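Local coordinates for hypothetical protein (Pseudomonas aeruginosa, PDB 4HSP) that is of unknown function but belongs to the DUF3299 family of the OB clan and is probably made with a signal sequence, at residues 6-14 and 93-101; 58-66 and 77-87. One frame throughout, in Å; residues are numbered along the deposited sequence.

Contact 1: 6-14 and 93-101. With EDO (1,2-ethanediol), chain G; EDO (1,2-ethanediol), chain E; EDO (1,2-ethanediol), chain D; EDO (1,2-ethanediol), chain C.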
ATOM      1  N   LEU A   6      12.812 -19.146 -15.514  1.00 50.75           N
ATOM      2  CA  LEU A   6      14.104 -18.494 -15.346  1.00 49.46           C
ATOM      3  C   LEU A   6      14.274 -17.999 -13.920  1.00 49.78           C
ATOM      4  O   LEU A   6      13.293 -17.824 -13.203  1.00 47.53           O
ATOM      5  CB  LEU A   6      14.234 -17.301 -16.318  1.00 49.44           C
ATOM      6  CG  LEU A   6      14.174 -17.585 -17.838  1.00 54.64           C
ATOM      7  CD1 LEU A   6      14.355 -16.277 -18.613  1.00 54.75           C
ATOM      8  CD2 LEU A   6      15.226 -18.610 -18.259  1.00 53.59           C
ATOM      9  N   THR A   7      15.532 -17.818 -13.497  1.00 45.98           N
ATOM     10  CA  THR A   7      15.906 -17.167 -12.246  1.00 43.75           C
ATOM     11  C   THR A   7      16.559 -15.870 -12.678  1.00 49.96           C
ATOM     12  O   THR A   7      17.041 -15.793 -13.808  1.00 51.50           O
ATOM     13  CB  THR A   7      16.811 -18.036 -11.375  1.00 49.59           C
ATOM     14  OG1 THR A   7      18.113 -18.116 -11.970  1.00 53.09           O
ATOM     15  CG2 THR A   7      16.223 -19.426 -11.085  1.00 45.87           C
ATOM     16  N   TRP A   8      16.645 -14.866 -11.794  1.00 45.56           N
ATOM     17  CA  TRP A   8      17.306 -13.629 -12.162  1.00 43.91           C
ATOM     18  C   TRP A   8      18.789 -13.827 -12.446  1.00 48.68           C
ATOM     19  O   TRP A   8      19.315 -13.120 -13.288  1.00 49.94           O
ATOM     20  CB  TRP A   8      17.095 -12.575 -11.084  1.00 41.65           C
ATOM     21  CG  TRP A   8      15.700 -12.033 -11.148  1.00 41.92           C
ATOM     22  CD1 TRP A   8      14.616 -12.470 -10.439  1.00 44.78           C
ATOM     23  CD2 TRP A   8      15.200 -11.104 -12.114  1.00 40.97           C
ATOM     24  NE1 TRP A   8      13.495 -11.766 -10.816  1.00 44.17           N
ATOM     25  CE2 TRP A   8      13.833 -10.895 -11.822  1.00 45.26           C
ATOM     26  CE3 TRP A   8      15.795 -10.354 -13.140  1.00 41.33           C
ATOM     27  CZ2 TRP A   8      13.050  -9.967 -12.522  1.00 44.39           C
ATOM     28  CZ3 TRP A   8      15.018  -9.449 -13.844  1.00 42.87           C
ATOM     29  CH2 TRP A   8      13.660  -9.267 -13.541  1.00 43.76           C
ATOM     30  N   SER A   9      19.442 -14.805 -11.802  1.00 45.68           N
ATOM     31  CA  SER A   9      20.872 -15.082 -12.010  1.00 46.58           C
ATOM     32  C   SER A   9      21.160 -15.643 -13.406  1.00 52.07           C
ATOM     33  O   SER A   9      22.296 -15.522 -13.858  1.00 52.11           O
ATOM     34  CB  SER A   9      21.423 -16.032 -10.946  1.00 49.29           C
ATOM     35  OG  SER A   9      20.712 -17.257 -10.930  1.00 62.66           O
ATOM     36  N   GLN A  10      20.139 -16.234 -14.098  1.00 48.80           N
ATOM     37  CA  GLN A  10      20.286 -16.776 -15.461  1.00 47.92           C
ATOM     38  C   GLN A  10      20.293 -15.632 -16.502  1.00 51.51           C
ATOM     39  O   GLN A  10      20.579 -15.862 -17.682  1.00 52.17           O
ATOM     40  CB  GLN A  10      19.176 -17.775 -15.785  1.00 49.51           C
ATOM     41  CG  GLN A  10      19.261 -19.107 -15.044  1.00 52.54           C
ATOM     42  CD  GLN A  10      18.077 -19.971 -15.383  1.00 70.14           C
ATOM     43  OE1 GLN A  10      17.078 -20.007 -14.673  1.00 69.99           O
ATOM     44  NE2 GLN A  10      18.130 -20.636 -16.510  1.00 71.91           N
ATOM     45  N   LEU A  11      20.011 -14.394 -16.053  1.00 45.77           N
ATOM     46  CA  LEU A  11      19.980 -13.229 -16.921  1.00 45.15           C
ATOM     47  C   LEU A  11      21.324 -12.518 -16.901  1.00 49.49           C
ATOM     48  O   LEU A  11      21.513 -11.567 -17.650  1.00 51.24           O
ATOM     49  CB  LEU A  11      18.830 -12.290 -16.501  1.00 44.13           C
ATOM     50  CG  LEU A  11      17.482 -12.460 -17.216  1.00 47.00           C
ATOM     51  CD1 LEU A  11      16.941 -13.913 -17.123  1.00 45.46           C
ATOM     52  CD2 LEU A  11      16.489 -11.454 -16.704  1.00 46.03           C
ATOM     53  N   ILE A  12      22.262 -12.998 -16.075  1.00 45.35           N
ATOM     54  CA  ILE A  12      23.615 -12.465 -15.978  1.00 45.70           C
ATOM     55  C   ILE A  12      24.563 -13.459 -16.658  1.00 55.10           C
ATOM     56  O   ILE A  12      24.685 -14.599 -16.192  1.00 56.45           O
ATOM     57  CB  ILE A  12      24.064 -12.128 -14.525  1.00 46.99           C
ATOM     58  CG1 ILE A  12      23.116 -11.100 -13.857  1.00 44.89           C
ATOM     59  CG2 ILE A  12      25.493 -11.595 -14.542  1.00 48.55           C
ATOM     60  CD1 ILE A  12      23.284 -10.946 -12.429  1.00 46.73           C
ATOM     61  N   PRO A  13      25.241 -13.055 -17.763  1.00 53.41           N
ATOM     62  CA  PRO A  13      26.159 -13.980 -18.436  1.00 54.50           C
ATOM     63  C   PRO A  13      27.385 -14.310 -17.591  1.00 59.91           C
ATOM     64  O   PRO A  13      27.731 -13.580 -16.662  1.00 60.19           O
ATOM     65  CB  PRO A  13      26.553 -13.221 -19.707  1.00 56.92           C
ATOM     66  CG  PRO A  13      26.316 -11.866 -19.438  1.00 60.14           C
ATOM     67  CD  PRO A  13      25.182 -11.769 -18.478  1.00 54.56           C
ATOM     68  N   ALA A  14      27.998 -15.451 -17.892  1.00 56.41           N
ATOM     69  CA  ALA A  14      29.208 -15.943 -17.246  1.00 55.25           C
ATOM     70  C   ALA A  14      30.321 -14.900 -17.406  1.00 58.65           C
ATOM     71  O   ALA A  14      30.567 -14.426 -18.527  1.00 58.92           O
ATOM     72  CB  ALA A  14      29.608 -17.267 -17.881  1.00 56.40           C
ATOM     73  N   PRO A  93      20.862  -3.280 -12.183  1.00 48.98           N
ATOM     74  CA  PRO A  93      21.558  -3.246 -13.494  1.00 48.75           C
ATOM     75  C   PRO A  93      20.592  -3.633 -14.624  1.00 50.55           C
ATOM     76  O   PRO A  93      19.597  -4.317 -14.357  1.00 48.50           O
ATOM     77  CB  PRO A  93      22.673  -4.278 -13.335  1.00 49.85           C
ATOM     78  CG  PRO A  93      22.813  -4.462 -11.883  1.00 53.93           C
ATOM     79  CD  PRO A  93      21.453  -4.312 -11.311  1.00 49.73           C
ATOM     80  N   SER A  94      20.858  -3.184 -15.868  1.00 46.56           N
ATOM     81  CA  SER A  94      19.946  -3.391 -17.010  1.00 45.76           C
ATOM     82  C   SER A  94      19.723  -4.870 -17.393  1.00 49.83           C
ATOM     83  O   SER A  94      18.816  -5.169 -18.180  1.00 50.23           O
ATOM     84  CB  SER A  94      20.420  -2.607 -18.227  1.00 46.95           C
ATOM     85  OG  SER A  94      21.746  -2.953 -18.570  1.00 51.35           O
ATOM     86  N   ASN A  95      20.521  -5.786 -16.839  1.00 46.48           N
ATOM     87  CA  ASN A  95      20.383  -7.219 -17.111  1.00 46.26           C
ATOM     88  C   ASN A  95      19.637  -7.891 -15.948  1.00 48.39           C
ATOM     89  O   ASN A  95      19.571  -9.117 -15.870  1.00 48.00           O
ATOM     90  CB  ASN A  95      21.731  -7.882 -17.410  1.00 45.24           C
ATOM     91  CG  ASN A  95      22.778  -7.792 -16.332  1.00 58.81           C
ATOM     92  OD1 ASN A  95      22.584  -7.177 -15.281  1.00 47.41           O
ATOM     93  ND2 ASN A  95      23.946  -8.380 -16.591  1.00 48.62           N
ATOM     94  N   GLN A  96      19.041  -7.058 -15.071  1.00 42.97           N
ATOM     95  CA  GLN A  96      18.209  -7.453 -13.931  1.00 41.88           C
ATOM     96  C   GLN A  96      16.878  -6.667 -14.030  1.00 45.60           C
ATOM     97  O   GLN A  96      16.227  -6.378 -13.035  1.00 43.29           O
ATOM     98  CB  GLN A  96      18.948  -7.249 -12.573  1.00 42.22           C
ATOM     99  CG  GLN A  96      20.196  -8.146 -12.354  1.00 34.63           C
ATOM    100  CD  GLN A  96      19.888  -9.613 -12.124  1.00 53.21           C
ATOM    101  OE1 GLN A  96      19.792 -10.075 -10.980  1.00 55.12           O
ATOM    102  NE2 GLN A  96      19.771 -10.393 -13.205  1.00 42.66           N
ATOM    103  N   ILE A  97      16.491  -6.329 -15.272  1.00 44.82           N
ATOM    104  CA  ILE A  97      15.249  -5.630 -15.628  1.00 45.23           C
ATOM    105  C   ILE A  97      14.728  -6.196 -16.949  1.00 49.00           C
ATOM    106  O   ILE A  97      15.498  -6.386 -17.883  1.00 47.96           O
ATOM    107  CB  ILE A  97      15.383  -4.069 -15.735  1.00 48.32           C
ATOM    108  CG1 ILE A  97      16.212  -3.442 -14.580  1.00 46.65           C
ATOM    109  CG2 ILE A  97      13.986  -3.408 -15.882  1.00 49.87           C
ATOM    110  CD1 ILE A  97      16.291  -1.889 -14.561  1.00 40.58           C
ATOM    111  N   VAL A  98      13.416  -6.435 -17.019  1.00 46.04           N
ATOM    112  CA  VAL A  98      12.684  -6.820 -18.220  1.00 46.47           C
ATOM    113  C   VAL A  98      11.607  -5.743 -18.491  1.00 51.17           C
ATOM    114  O   VAL A  98      10.798  -5.454 -17.610  1.00 48.71           O
ATOM    115  CB  VAL A  98      12.049  -8.239 -18.113  1.00 49.94           C
ATOM    116  CG1 VAL A  98      11.417  -8.659 -19.433  1.00 50.14           C
ATOM    117  CG2 VAL A  98      13.070  -9.276 -17.639  1.00 48.94           C
ATOM    118  N   TYR A  99      11.605  -5.158 -19.695  1.00 51.94           N
ATOM    119  CA  TYR A  99      10.551  -4.246 -20.140  1.00 54.99           C
ATOM    120  C   TYR A  99       9.417  -5.140 -20.666  1.00 59.22           C
ATOM    121  O   TYR A  99       9.604  -5.875 -21.639  1.00 58.96           O
ATOM    122  CB  TYR A  99      11.083  -3.287 -21.218  1.00 59.55           C
ATOM    123  CG  TYR A  99      10.148  -2.166 -21.621  1.00 66.20           C
ATOM    124  CD1 TYR A  99       9.109  -2.384 -22.525  1.00 70.35           C
ATOM    125  CD2 TYR A  99      10.379  -0.854 -21.198  1.00 69.18           C
ATOM    126  CE1 TYR A  99       8.266  -1.345 -22.928  1.00 75.03           C
ATOM    127  CE2 TYR A  99       9.559   0.198 -21.613  1.00 72.82           C
ATOM    128  CZ  TYR A  99       8.497  -0.052 -22.473  1.00 87.22           C
ATOM    129  OH  TYR A  99       7.692   0.993 -22.876  1.00 94.29           O
ATOM    130  N   VAL A 100       8.270  -5.139 -19.971  1.00 55.95           N
ATOM    131  CA  VAL A 100       7.119  -5.987 -20.299  1.00 55.91           C
ATOM    132  C   VAL A 100       5.972  -5.138 -20.876  1.00 61.86           C
ATOM    133  O   VAL A 100       5.717  -4.049 -20.379  1.00 60.11           O
ATOM    134  CB  VAL A 100       6.642  -6.793 -19.056  1.00 56.80           C
ATOM    135  CG1 VAL A 100       5.588  -7.832 -19.417  1.00 57.19           C
ATOM    136  CG2 VAL A 100       7.801  -7.436 -18.329  1.00 54.34           C
ATOM    137  N   LYS A 101       5.314  -5.664 -21.943  1.00 61.71           N
ATOM    138  CA  LYS A 101       4.092  -5.182 -22.617  1.00 63.22           C
ATOM    139  C   LYS A 101       3.044  -6.298 -22.480  1.00 69.67           C
ATOM    140  O   LYS A 101       3.361  -7.456 -22.769  1.00 69.07           O
ATOM    141  CB  LYS A 101       4.327  -4.820 -24.110  1.00 65.12           C
ATOM    142  CG  LYS A 101       5.142  -3.550 -24.333  1.00 66.08           C
ATOM    143  CD  LYS A 101       5.108  -3.086 -25.787  1.00 81.23           C
ATOM    144  CE  LYS A 101       6.130  -1.997 -26.066  1.00101.99           C
ATOM    145  NZ  LYS A 101       6.032  -1.447 -27.451  1.00113.35           N
TER
HETATM  146  C1  EDO G 206      24.008 -18.312 -14.661  1.00 81.85           C
HETATM  147  O1  EDO G 206      23.017 -18.971 -13.865  1.00 83.10           O
HETATM  148  C2  EDO G 206      23.598 -18.244 -16.168  1.00 79.47           C
HETATM  149  O2  EDO G 206      24.433 -17.316 -16.867  1.00 76.77           O
HETATM  150  C1  EDO E 204      27.073 -16.224 -21.570  1.00 81.33           C
HETATM  151  O1  EDO E 204      26.563 -17.018 -20.476  1.00 81.09           O
HETATM  152  C2  EDO E 204      25.897 -15.581 -22.392  1.00 79.02           C
HETATM  153  O2  EDO E 204      26.318 -14.639 -23.391  1.00 77.19           O
HETATM  154  C1  EDO D 203      14.048 -22.993 -12.368  1.00 66.82           C
HETATM  155  O1  EDO D 203      13.724 -24.368 -12.450  1.00 69.59           O
HETATM  156  C2  EDO D 203      15.542 -22.789 -12.680  1.00 68.37           C
HETATM  157  O2  EDO D 203      15.680 -22.248 -13.985  1.00 70.17           O
HETATM  158  C1  EDO C 202      15.786 -22.394 -19.331  1.00 86.15           C
HETATM  159  O1  EDO C 202      15.850 -22.729 -17.929  1.00 85.61           O
HETATM  160  C2  EDO C 202      17.182 -22.003 -19.927  1.00 84.74           C
HETATM  161  O2  EDO C 202      17.051 -21.550 -21.284  1.00 83.21           O
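W8 opens the contact on two fronts, since its backbone carbonyl and indole both meet the loop that leads into strand 98-102. The six-membered part of the indole lies obliquely against the backbone at Q96 and I97, CZ3 coming within 3.4 Å of Q96 C, while CH2 reaches V98 CG2. W8 O, inside the 3-10 turn 8-11, accepts from L11 N on one face of its plane and from Q96 NE2 on the opposite face; the latter bond is 2.8 Å long and nearly straight at 168°. The same Q96 NE2 donates to N95 O, at 3.0 Å; W8 O and N95 O both lie close to the plane of the Q96 amide, which restrains its rotation. A bend in the Q96 chain (chi2 -71°) folds the amide back into this double grip. Next, L11 sets CB 3.3 Å from N95 O, and L11 CD2 packs on V98 CG2. I12 crosses Q96 at about a right angle, its CG1 3.5 Å from NE2, and P13 CD skirts N95 ND2, whose hydrogen bond goes to P47 O. The 3-10 turn bridges strand 55-68, where P60 O accepts from W8 NE1, and strand 132-144, where Y135 OH bonds to L11 O.

Contact 2: 58-66 and 77-87; sequences KLPGYIVPL and FLLVPYYGACI
Y62 and V80 exchange two backbone hydrogen bonds, Y62 N to V80 O being 2.8 Å, and V64 and L78 repeat the pattern two residues away on each strand. Between these hydrogen-bonded pairs stands the non-hydrogen-bonded pair I63 and L79. On the face that I63 shares with F77, the isoleucine branches lie over one side of the phenyl ring, I63 CG2 4.0 Å from the F77 centroid and I63 CG1 3.6 Å from F77 CE1. A chi1 of 61° brings the F77 ring there. The two strands form an antiparallel beta hairpin in the curled mixed sheet, consistent with an OB-type barrel as the clan suggests; the axes of 58-66 and 77-80 come within 4.6 Å, their directions at 159°. On the other face V64 CG2 packs 3.8 Å from V80 CG2, while V64 CG1 meets I87 CD1 tip to tip. Beyond the strand the chain curls back: Y83 CB sits over the centre of the Y62 ring, and the Y83 ring turns its edge to that face, offset edge-to-face with planes at 75°. The type II turn from Y82 to A85 shapes this return. Farther out, Y83 stacks on Y83 of a second subunit, whose H88 packs on Y62.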
ATOM      1  N   LYS A  58       9.351 -17.640 -18.207  1.00 53.32           N
ATOM      2  CA  LYS A  58       8.554 -17.375 -17.007  1.00 52.80           C
ATOM      3  C   LYS A  58       9.527 -16.874 -15.930  1.00 56.32           C
ATOM      4  O   LYS A  58      10.517 -17.533 -15.604  1.00 54.16           O
ATOM      5  CB  LYS A  58       7.814 -18.659 -16.606  1.00 55.76           C
ATOM      6  CG  LYS A  58       7.016 -18.620 -15.321  1.00 58.66           C
ATOM      7  CD  LYS A  58       6.735 -20.059 -14.901  1.00 64.73           C
ATOM      8  CE  LYS A  58       5.710 -20.178 -13.811  1.00 76.51           C
ATOM      9  NZ  LYS A  58       5.552 -21.592 -13.395  1.00 87.86           N
ATOM     10  N   LEU A  59       9.284 -15.687 -15.429  1.00 53.19           N
ATOM     11  CA  LEU A  59      10.179 -15.086 -14.449  1.00 51.06           C
ATOM     12  C   LEU A  59       9.387 -14.446 -13.302  1.00 53.00           C
ATOM     13  O   LEU A  59       8.333 -13.856 -13.575  1.00 52.76           O
ATOM     14  CB  LEU A  59      10.997 -14.031 -15.215  1.00 50.55           C
ATOM     15  CG  LEU A  59      12.229 -13.387 -14.612  1.00 53.57           C
ATOM     16  CD1 LEU A  59      13.288 -14.411 -14.185  1.00 49.79           C
ATOM     17  CD2 LEU A  59      12.821 -12.428 -15.632  1.00 59.24           C
ATOM     18  N   PRO A  60       9.832 -14.576 -12.015  1.00 48.84           N
ATOM     19  CA  PRO A  60       9.098 -13.902 -10.918  1.00 47.86           C
ATOM     20  C   PRO A  60       9.652 -12.495 -10.671  1.00 49.67           C
ATOM     21  O   PRO A  60      10.814 -12.211 -10.980  1.00 47.14           O
ATOM     22  CB  PRO A  60       9.360 -14.822  -9.731  1.00 48.56           C
ATOM     23  CG  PRO A  60      10.765 -15.354 -10.002  1.00 50.83           C
ATOM     24  CD  PRO A  60      11.033 -15.271 -11.488  1.00 47.67           C
ATOM     25  N   GLY A  61       8.845 -11.619 -10.102  1.00 47.94           N
ATOM     26  CA  GLY A  61       9.321 -10.273  -9.809  1.00 46.59           C
ATOM     27  C   GLY A  61       8.266  -9.275  -9.384  1.00 51.28           C
ATOM     28  O   GLY A  61       7.111  -9.632  -9.178  1.00 50.62           O
ATOM     29  N   TYR A  62       8.692  -8.017  -9.211  1.00 46.44           N
ATOM     30  CA  TYR A  62       7.832  -6.916  -8.810  1.00 46.17           C
ATOM     31  C   TYR A  62       7.605  -5.992  -9.992  1.00 49.88           C
ATOM     32  O   TYR A  62       8.454  -5.888 -10.874  1.00 48.70           O
ATOM     33  CB  TYR A  62       8.469  -6.171  -7.603  1.00 45.82           C
ATOM     34  CG  TYR A  62       8.275  -6.943  -6.317  1.00 44.78           C
ATOM     35  CD1 TYR A  62       7.111  -6.799  -5.565  1.00 47.22           C
ATOM     36  CD2 TYR A  62       9.202  -7.907  -5.907  1.00 43.89           C
ATOM     37  CE1 TYR A  62       6.916  -7.522  -4.390  1.00 47.72           C
ATOM     38  CE2 TYR A  62       9.025  -8.622  -4.721  1.00 44.02           C
ATOM     39  CZ  TYR A  62       7.875  -8.426  -3.969  1.00 50.61           C
ATOM     40  OH  TYR A  62       7.635  -9.145  -2.826  1.00 52.62           O
ATOM     41  N   ILE A  63       6.427  -5.366 -10.044  1.00 50.38           N
ATOM     42  CA  ILE A  63       6.033  -4.514 -11.168  1.00 50.86           C
ATOM     43  C   ILE A  63       6.185  -3.007 -10.856  1.00 55.87           C
ATOM     44  O   ILE A  63       5.666  -2.534  -9.842  1.00 54.56           O
ATOM     45  CB  ILE A  63       4.595  -4.861 -11.561  1.00 54.58           C
ATOM     46  CG1 ILE A  63       4.527  -6.308 -12.129  1.00 53.84           C
ATOM     47  CG2 ILE A  63       4.001  -3.802 -12.518  1.00 54.78           C
ATOM     48  CD1 ILE A  63       3.054  -6.796 -12.492  1.00 57.96           C
ATOM     49  N   VAL A  64       6.978  -2.303 -11.722  1.00 52.71           N
ATOM     50  CA  VAL A  64       7.206  -0.866 -11.759  1.00 52.76           C
ATOM     51  C   VAL A  64       6.375  -0.363 -12.945  1.00 58.59           C
ATOM     52  O   VAL A  64       6.814  -0.505 -14.087  1.00 58.21           O
ATOM     53  CB  VAL A  64       8.701  -0.456 -11.843  1.00 55.86           C
ATOM     54  CG1 VAL A  64       8.845   1.063 -11.808  1.00 55.87           C
ATOM     55  CG2 VAL A  64       9.512  -1.084 -10.716  1.00 54.78           C
ATOM     56  N   PRO A  65       5.155   0.178 -12.706  1.00 57.68           N
ATOM     57  CA  PRO A  65       4.292   0.580 -13.828  1.00 59.12           C
ATOM     58  C   PRO A  65       4.846   1.729 -14.655  1.00 63.02           C
ATOM     59  O   PRO A  65       5.465   2.653 -14.106  1.00 61.31           O
ATOM     60  CB  PRO A  65       2.981   0.977 -13.148  1.00 61.90           C
ATOM     61  CG  PRO A  65       3.317   1.239 -11.760  1.00 64.52           C
ATOM     62  CD  PRO A  65       4.479   0.398 -11.407  1.00 58.85           C
ATOM     63  N   LEU A  66       4.608   1.662 -15.985  1.00 59.00           N
ATOM     64  CA  LEU A  66       5.092   2.672 -16.924  1.00 58.29           C
ATOM     65  C   LEU A  66       3.980   3.291 -17.746  1.00 64.84           C
ATOM     66  O   LEU A  66       4.137   4.414 -18.214  1.00 65.50           O
ATOM     67  CB  LEU A  66       6.131   2.058 -17.881  1.00 56.46           C
ATOM     68  CG  LEU A  66       7.443   1.575 -17.300  1.00 57.46           C
ATOM     69  CD1 LEU A  66       8.285   0.963 -18.375  1.00 56.77           C
ATOM     70  CD2 LEU A  66       8.206   2.686 -16.631  1.00 57.18           C
ATOM     71  N   PHE A  77       5.304  -2.094 -18.181  1.00 55.17           N
ATOM     72  CA  PHE A  77       6.005  -1.984 -16.918  1.00 51.66           C
ATOM     73  C   PHE A  77       7.384  -2.593 -16.948  1.00 55.93           C
ATOM     74  O   PHE A  77       7.703  -3.368 -17.846  1.00 55.96           O
ATOM     75  CB  PHE A  77       5.178  -2.659 -15.808  1.00 51.85           C
ATOM     76  CG  PHE A  77       4.907  -4.129 -15.977  1.00 51.35           C
ATOM     77  CD1 PHE A  77       5.791  -5.080 -15.468  1.00 50.46           C
ATOM     78  CD2 PHE A  77       3.728  -4.569 -16.581  1.00 54.24           C
ATOM     79  CE1 PHE A  77       5.514  -6.442 -15.567  1.00 50.77           C
ATOM     80  CE2 PHE A  77       3.448  -5.930 -16.683  1.00 57.58           C
ATOM     81  CZ  PHE A  77       4.336  -6.862 -16.157  1.00 53.30           C
ATOM     82  N   LEU A  78       8.192  -2.278 -15.913  1.00 52.50           N
ATOM     83  CA  LEU A  78       9.482  -2.929 -15.685  1.00 48.83           C
ATOM     84  C   LEU A  78       9.275  -4.046 -14.667  1.00 50.04           C
ATOM     85  O   LEU A  78       8.629  -3.823 -13.640  1.00 48.67           O
ATOM     86  CB  LEU A  78      10.564  -1.955 -15.186  1.00 47.14           C
ATOM     87  CG  LEU A  78      10.871  -0.685 -16.005  1.00 52.00           C
ATOM     88  CD1 LEU A  78      11.881   0.204 -15.258  1.00 50.19           C
ATOM     89  CD2 LEU A  78      11.379  -1.010 -17.446  1.00 51.74           C
ATOM     90  N   LEU A  79       9.776  -5.252 -14.979  1.00 46.50           N
ATOM     91  CA  LEU A  79       9.832  -6.398 -14.081  1.00 44.91           C
ATOM     92  C   LEU A  79      11.215  -6.365 -13.478  1.00 48.99           C
ATOM     93  O   LEU A  79      12.219  -6.291 -14.196  1.00 47.88           O
ATOM     94  CB  LEU A  79       9.544  -7.736 -14.796  1.00 45.12           C
ATOM     95  CG  LEU A  79       9.386  -8.957 -13.889  1.00 46.37           C
ATOM     96  CD1 LEU A  79       8.105  -8.816 -12.984  1.00 45.94           C
ATOM     97  CD2 LEU A  79       9.339 -10.219 -14.712  1.00 42.48           C
ATOM     98  N   VAL A  80      11.256  -6.299 -12.153  1.00 45.58           N
ATOM     99  CA  VAL A  80      12.473  -6.168 -11.355  1.00 42.79           C
ATOM    100  C   VAL A  80      12.481  -7.279 -10.272  1.00 46.63           C
ATOM    101  O   VAL A  80      11.409  -7.793  -9.906  1.00 46.09           O
ATOM    102  CB  VAL A  80      12.543  -4.733 -10.740  1.00 44.40           C
ATOM    103  CG1 VAL A  80      12.785  -3.673 -11.826  1.00 43.32           C
ATOM    104  CG2 VAL A  80      11.268  -4.423  -9.966  1.00 44.45           C
ATOM    105  N   PRO A  81      13.662  -7.629  -9.723  1.00 43.30           N
ATOM    106  CA  PRO A  81      13.711  -8.725  -8.738  1.00 43.68           C
ATOM    107  C   PRO A  81      13.353  -8.306  -7.303  1.00 51.08           C
ATOM    108  O   PRO A  81      13.327  -9.150  -6.408  1.00 52.00           O
ATOM    109  CB  PRO A  81      15.179  -9.211  -8.809  1.00 43.54           C
ATOM    110  CG  PRO A  81      15.883  -8.302  -9.768  1.00 46.95           C
ATOM    111  CD  PRO A  81      15.023  -7.127 -10.027  1.00 43.49           C
ATOM    112  N   TYR A  82      13.148  -7.019  -7.059  1.00 48.45           N
ATOM    113  CA  TYR A  82      12.837  -6.581  -5.714  1.00 49.46           C
ATOM    114  C   TYR A  82      11.911  -5.397  -5.744  1.00 54.21           C
ATOM    115  O   TYR A  82      11.926  -4.592  -6.689  1.00 51.94           O
ATOM    116  CB  TYR A  82      14.099  -6.291  -4.861  1.00 50.94           C
ATOM    117  CG  TYR A  82      15.164  -5.452  -5.524  1.00 53.82           C
ATOM    118  CD1 TYR A  82      16.199  -6.041  -6.234  1.00 55.02           C
ATOM    119  CD2 TYR A  82      15.185  -4.069  -5.372  1.00 57.17           C
ATOM    120  CE1 TYR A  82      17.191  -5.280  -6.835  1.00 55.79           C
ATOM    121  CE2 TYR A  82      16.182  -3.293  -5.967  1.00 59.05           C
ATOM    122  CZ  TYR A  82      17.189  -3.907  -6.692  1.00 63.83           C
ATOM    123  OH  TYR A  82      18.189  -3.176  -7.292  1.00 67.53           O
ATOM    124  N   TYR A  83      11.056  -5.336  -4.715  1.00 53.14           N
ATOM    125  CA  TYR A  83      10.105  -4.268  -4.548  1.00 55.93           C
ATOM    126  C   TYR A  83      10.855  -2.977  -4.264  1.00 60.99           C
ATOM    127  O   TYR A  83      11.857  -2.984  -3.554  1.00 59.64           O
ATOM    128  CB  TYR A  83       9.126  -4.622  -3.418  1.00 60.07           C
ATOM    129  CG  TYR A  83       8.182  -3.504  -3.048  1.00 67.02           C
ATOM    130  CD1 TYR A  83       6.978  -3.330  -3.719  1.00 70.86           C
ATOM    131  CD2 TYR A  83       8.512  -2.590  -2.047  1.00 69.67           C
ATOM    132  CE1 TYR A  83       6.120  -2.272  -3.408  1.00 75.26           C
ATOM    133  CE2 TYR A  83       7.672  -1.524  -1.736  1.00 72.77           C
ATOM    134  CZ  TYR A  83       6.473  -1.370  -2.413  1.00 85.22           C
ATOM    135  OH  TYR A  83       5.626  -0.337  -2.068  1.00 93.13           O
ATOM    136  N   GLY A  84      10.354  -1.889  -4.820  1.00 61.15           N
ATOM    137  CA  GLY A  84      10.911  -0.560  -4.605  1.00 62.32           C
ATOM    138  C   GLY A  84      11.954  -0.116  -5.607  1.00 66.83           C
ATOM    139  O   GLY A  84      12.306   1.066  -5.628  1.00 67.13           O
ATOM    140  N   ALA A  85      12.467  -1.056  -6.432  1.00 63.18           N
ATOM    141  CA  ALA A  85      13.470  -0.789  -7.460  1.00 62.83           C
ATOM    142  C   ALA A  85      13.018   0.354  -8.318  1.00 70.79           C
ATOM    143  O   ALA A  85      11.877   0.336  -8.788  1.00 73.67           O
ATOM    144  CB  ALA A  85      13.693  -2.020  -8.310  1.00 62.92           C
ATOM    145  N   CYS A  86      13.886   1.398  -8.426  1.00 67.30           N
ATOM    146  CA  CYS A  86      13.767   2.660  -9.174  1.00 68.00           C
ATOM    147  C   CYS A  86      13.066   3.730  -8.379  1.00 71.78           C
ATOM    148  O   CYS A  86      13.207   4.898  -8.721  1.00 73.21           O
ATOM    149  CB  CYS A  86      13.099   2.476 -10.535  1.00 69.55           C
ATOM    150  SG  CYS A  86      13.824   1.159 -11.547  1.00 73.08           S
ATOM    151  N   ILE A  87      12.308   3.358  -7.338  1.00 67.56           N
ATOM    152  CA  ILE A  87      11.502   4.294  -6.548  1.00 67.57           C
ATOM    153  C   ILE A  87      12.111   4.571  -5.178  1.00 68.52           C
ATOM    154  O   ILE A  87      12.405   5.725  -4.870  1.00 70.08           O
ATOM    155  CB  ILE A  87      10.052   3.729  -6.420  1.00 72.03           C
ATOM    156  CG1 ILE A  87       9.371   3.615  -7.807  1.00 72.71           C
ATOM    157  CG2 ILE A  87       9.191   4.519  -5.423  1.00 75.11           C
ATOM    158  CD1 ILE A  87       9.161   2.199  -8.224  1.00 84.96           C
TER

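Contacts 1 and 2 meet in one mixed sheet, about 11 Å between centres. Along the chain, 6-14 comes first, the hairpin segments 58-66 and 77-87 follow, and 93-101 comes last, so contact 1 closes a long excursion that includes contact 2. Strands 73-80 and 98-102 are antiparallel neighbours in the sheet. Direct links join the pair: L6 N lies 2.8 Å from K58 O, a probable hydrogen bond, and Q96 O packs against P81 CD. Both contacts also have residues packed against the second subunit.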